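Local coordinates for putative 2,5-diketo-D-gluconic acid reductase B (Sinorhizobium meliloti, PDB 3UP8), which probably reduces methylglyoxal to hydroxyacetone with NADPH, as an aldo/keto reductase built on a TIM barrel, at residues A26-N30 with G31-P35; V287-Q290 with G291-P294. All coordinates share one frame; numbering follows the deposited sequence.

Interaction 1 (A26-N30 with G31-P35); sequences AVSSN and GANIP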
loop_
_atom_site.group_PDB
_atom_site.type_symbol
_atom_site.label_atom_id
_atom_site.label_comp_id
_atom_site.label_asym_id
_atom_site.label_seq_id
_atom_site.Cartn_x
_atom_site.Cartn_y
_atom_site.Cartn_z
ATOM N N ALA A 26 -7.883 -10.181 5.298
ATOM C CA ALA A 26 -6.624 -9.564 5.672
ATOM C C ALA A 26 -5.515 -10.421 5.089
ATOM O O ALA A 26 -5.706 -11.627 4.836
ATOM C CB ALA A 26 -6.491 -9.473 7.190
ATOM N N VAL A 27 -4.356 -9.802 4.886
ATOM C CA VAL A 27 -3.213 -10.469 4.287
ATOM C C VAL A 27 -2.130 -10.612 5.354
ATOM O O VAL A 27 -1.677 -9.606 5.910
ATOM C CB VAL A 27 -2.676 -9.673 3.063
ATOM C CG1 VAL A 27 -1.366 -10.291 2.528
ATOM C CG2 VAL A 27 -3.759 -9.597 1.957
ATOM N N SER A 28 -1.758 -11.862 5.661
ATOM C CA SER A 28 -0.703 -12.154 6.625
ATOM C C SER A 28 0.524 -11.466 6.092
ATOM O O SER A 28 0.935 -11.696 4.960
ATOM C CB SER A 28 -0.403 -13.644 6.707
ATOM O OG SER A 28 -1.389 -14.302 7.460
ATOM N N SER A 29 1.088 -10.585 6.876
ATOM C CA SER A 29 2.178 -9.796 6.360
ATOM C C SER A 29 3.229 -9.875 7.434
ATOM O O SER A 29 3.457 -8.918 8.157
ATOM C CB SER A 29 1.707 -8.367 6.138
ATOM O OG SER A 29 0.739 -8.314 5.103
ATOM N N ASN A 30 3.810 -11.068 7.571
ATOM C CA ASN A 30 4.810 -11.316 8.608
ATOM C C ASN A 30 4.333 -10.884 10.001
ATOM O O ASN A 30 5.106 -10.325 10.789
ATOM C CB ASN A 30 6.133 -10.622 8.240
ATOM C CG ASN A 30 7.206 -11.606 7.806
ATOM O OD1 ASN A 30 7.145 -12.777 8.154
ATOM N ND2 ASN A 30 8.188 -11.131 7.036
ATOM N N GLY A 31 3.048 -11.104 10.274
ATOM C CA GLY A 31 2.456 -10.796 11.581
ATOM C C GLY A 31 1.605 -9.540 11.651
ATOM O O GLY A 31 1.006 -9.272 12.691
ATOM N N ALA A 32 1.546 -8.771 10.560
ATOM C CA ALA A 32 0.808 -7.493 10.520
ATOM C C ALA A 32 -0.708 -7.561 10.175
ATOM O O ALA A 32 -1.471 -6.642 10.503
ATOM C CB ALA A 32 1.499 -6.528 9.577
ATOM N N ASN A 33 -1.142 -8.592 9.470
ATOM C CA ASN A 33 -2.569 -8.715 9.112
ATOM C C ASN A 33 -3.229 -7.467 8.539
ATOM O O ASN A 33 -4.075 -6.816 9.165
ATOM C CB ASN A 33 -3.364 -9.240 10.291
ATOM C CG ASN A 33 -2.986 -10.625 10.616
ATOM O OD1 ASN A 33 -3.143 -11.529 9.781
ATOM N ND2 ASN A 33 -2.420 -10.818 11.806
ATOM N N ILE A 34 -2.833 -7.168 7.322
ATOM C CA ILE A 34 -3.162 -5.926 6.685
ATOM C C ILE A 34 -4.425 -6.172 5.865
ATOM O O ILE A 34 -4.461 -7.123 5.076
ATOM C CB ILE A 34 -2.001 -5.494 5.789
ATOM C CG1 ILE A 34 -0.720 -5.340 6.630
ATOM C CG2 ILE A 34 -2.354 -4.201 5.018
ATOM C CD1 ILE A 34 0.518 -4.985 5.823
ATOM N N PRO A 35 -5.472 -5.340 6.062
ATOM C CA PRO A 35 -6.680 -5.509 5.235
ATOM C C PRO A 35 -6.345 -5.419 3.736
ATOM O O PRO A 35 -5.637 -4.508 3.322
ATOM C CB PRO A 35 -7.588 -4.348 5.680
ATOM C CG PRO A 35 -7.107 -3.980 7.044
ATOM C CD PRO A 35 -5.614 -4.234 7.028
#
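A32 and S29 close the turn of a short beta hairpin, strand 26-27 against strand 34-35. In aldo/keto reductases such a hairpin covers the N-terminal bottom of the barrel. The turn, S29 to A32, is type I'. G31, the third residue of the turn, has a positive phi of 103°; a CB there would run into the carbonyl oxygen of N30. The preceding N30 sends its ND2 to the backbone oxygens of I176 and L199. A32 N donates to S29 O at 3.1 Å, with the donor well above the carbonyl plane. The CB of A32 also lies against the CB of S29. N33 turns its CB outward, but N33 CA lies 3.4 Å from V27 O in a CA-H...O contact. I34 pairs with V27 through two backbone bonds, I34 N to V27 O at 3.0 Å and V27 N to I34 O at 2.7 Å. The side chain of I34 has CG1 anti to the carbonyl carbon (chi1 -59°) and is extended beyond it, which lays CD1 alongside S29, 3.6 Å from S29 CB. V27, S29 and I34 all rest on I246 of barrel strand 245-249. S29 OG, which also hydrogen-bonds S202 OG, donates to V27 O at 2.9 Å, on the opposite face of that carbonyl from I34 N. Replacing S29 with an alanine would probably cost S202 OG this partner and leave V27 O with one fewer donor. P35 ends the pairing opposite A26, where the side chains diverge, and P35 O accepts a hydrogen bond from H63 ND1.

Interaction 2 (V287-Q290 with G291-P294); sequences VNPQ and GLAP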
loop_
_atom_site.group_PDB
_atom_site.type_symbol
_atom_site.label_atom_id
_atom_site.label_comp_id
_atom_site.label_asym_id
_atom_site.label_seq_id
_atom_site.Cartn_x
_atom_site.Cartn_y
_atom_site.Cartn_z
ATOM N N VAL A 287 6.384 5.337 -11.837
ATOM C CA VAL A 287 7.092 6.117 -10.812
ATOM C C VAL A 287 8.565 5.699 -10.731
ATOM O O VAL A 287 8.875 4.571 -10.366
ATOM C CB VAL A 287 6.400 5.965 -9.415
ATOM C CG1 VAL A 287 7.063 6.859 -8.367
ATOM C CG2 VAL A 287 4.904 6.299 -9.514
ATOM N N ASN A 288 9.476 6.614 -11.068
ATOM C CA ASN A 288 10.903 6.292 -11.144
ATOM C C ASN A 288 11.786 7.521 -10.819
ATOM O O ASN A 288 12.538 7.991 -11.682
ATOM C CB ASN A 288 11.213 5.772 -12.556
ATOM C CG ASN A 288 12.419 4.843 -12.605
ATOM O OD1 ASN A 288 13.173 4.701 -11.639
ATOM N ND2 ASN A 288 12.603 4.200 -13.751
ATOM N N PRO A 289 11.672 8.072 -9.593
ATOM C CA PRO A 289 12.450 9.290 -9.309
ATOM C C PRO A 289 13.945 9.021 -9.137
ATOM O O PRO A 289 14.355 8.138 -8.377
ATOM C CB PRO A 289 11.812 9.847 -8.032
ATOM C CG PRO A 289 11.158 8.677 -7.393
ATOM C CD PRO A 289 10.766 7.716 -8.489
ATOM N N GLN A 290 14.748 9.768 -9.886
ATOM C CA GLN A 290 16.203 9.626 -9.854
ATOM C C GLN A 290 16.732 9.895 -8.445
ATOM O O GLN A 290 16.331 10.864 -7.799
ATOM C CB GLN A 290 16.839 10.577 -10.882
ATOM C CG GLN A 290 18.368 10.645 -10.854
ATOM C CD GLN A 290 19.022 9.296 -11.079
ATOM O OE1 GLN A 290 20.073 9.002 -10.497
ATOM N NE2 GLN A 290 18.399 8.457 -11.920
ATOM N N GLY A 291 17.613 9.021 -7.963
ATOM C CA GLY A 291 18.180 9.167 -6.623
ATOM C C GLY A 291 17.428 8.384 -5.552
ATOM O O GLY A 291 18.040 7.816 -4.644
ATOM N N LEU A 292 16.102 8.340 -5.662
ATOM C CA LEU A 292 15.255 7.664 -4.672
ATOM C C LEU A 292 14.977 6.230 -5.099
ATOM O O LEU A 292 14.944 5.312 -4.273
ATOM C CB LEU A 292 13.911 8.391 -4.528
ATOM C CG LEU A 292 13.873 9.868 -4.149
ATOM C CD1 LEU A 292 12.456 10.298 -3.851
ATOM C CD2 LEU A 292 14.759 10.151 -2.961
ATOM N N ALA A 293 14.732 6.057 -6.394
ATOM C CA ALA A 293 14.445 4.742 -6.957
ATOM C C ALA A 293 15.702 3.887 -6.926
ATOM O O ALA A 293 16.805 4.413 -7.081
ATOM C CB ALA A 293 13.936 4.894 -8.387
ATOM N N PRO A 294 15.554 2.576 -6.714
ATOM C CA PRO A 294 16.717 1.703 -6.799
ATOM C C PRO A 294 16.918 1.246 -8.240
ATOM O O PRO A 294 16.100 1.562 -9.118
ATOM C CB PRO A 294 16.287 0.509 -5.974
ATOM C CG PRO A 294 14.810 0.390 -6.273
ATOM C CD PRO A 294 14.312 1.804 -6.489
HETATM O O HOH W 1 15.805 3.669 -11.237
#
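L292 and A293 fold back on P289 in a tight turn of the C-terminal loop. P289 O accepts two backbone bonds. A293 N meets it at 2.9 Å, nearly in line with the carbonyl bond. L292 N comes from above the carbonyl plane at 3.2 Å, and its bond is more bent, with an N-H...O angle of 138°. G291 lies at the bend with phi 94°. There a CB would be jammed against the carbonyl oxygen of Q290.

The side chain of L292 can be followed outward. Its CB sits 4.0 Å from P289 CG. CG stands beside the backbone N (chi1 -57°), and this carries the branch across the proline ring. CD1 then reaches the same P289 CG at 4.1 Å. The two side chains cross at about a right angle. Elsewhere L292 touches W97, and P289 touches W129.

A293 points its CB at the first half of the turn, 3.3 Å from N288 OD1. N288 OD1 accepts hydrogen bonds from W296 NE1 and from a water. The same water donates to P294 O, so it links the residues flanking the turn.

The L292 side chain is about 7 Å from that of H128, the predicted substrate-binding residue. This is consistent with the C-terminal loop of aldo/keto reductases, which borders the substrate pocket at the mouth of the TIM barrel.

How the interactions relate
Interactions 1 and 2 lie near the two ends of the chain and on opposite sides of its centre. Their centres are 27 Å apart and their nearest atoms about 19 Å, so they do not touch. The hairpin at 26-35 closes the bottom of the barrel. The turn at 287-294 lies beside the mouth, where the predicted catalytic residues gather. The L292 side chain is about 10 Å from that of Y70, the predicted proton donor. From the other side, the I34 side chain is about 11 Å from that of K95, predicted to lower the pKa of that tyrosine.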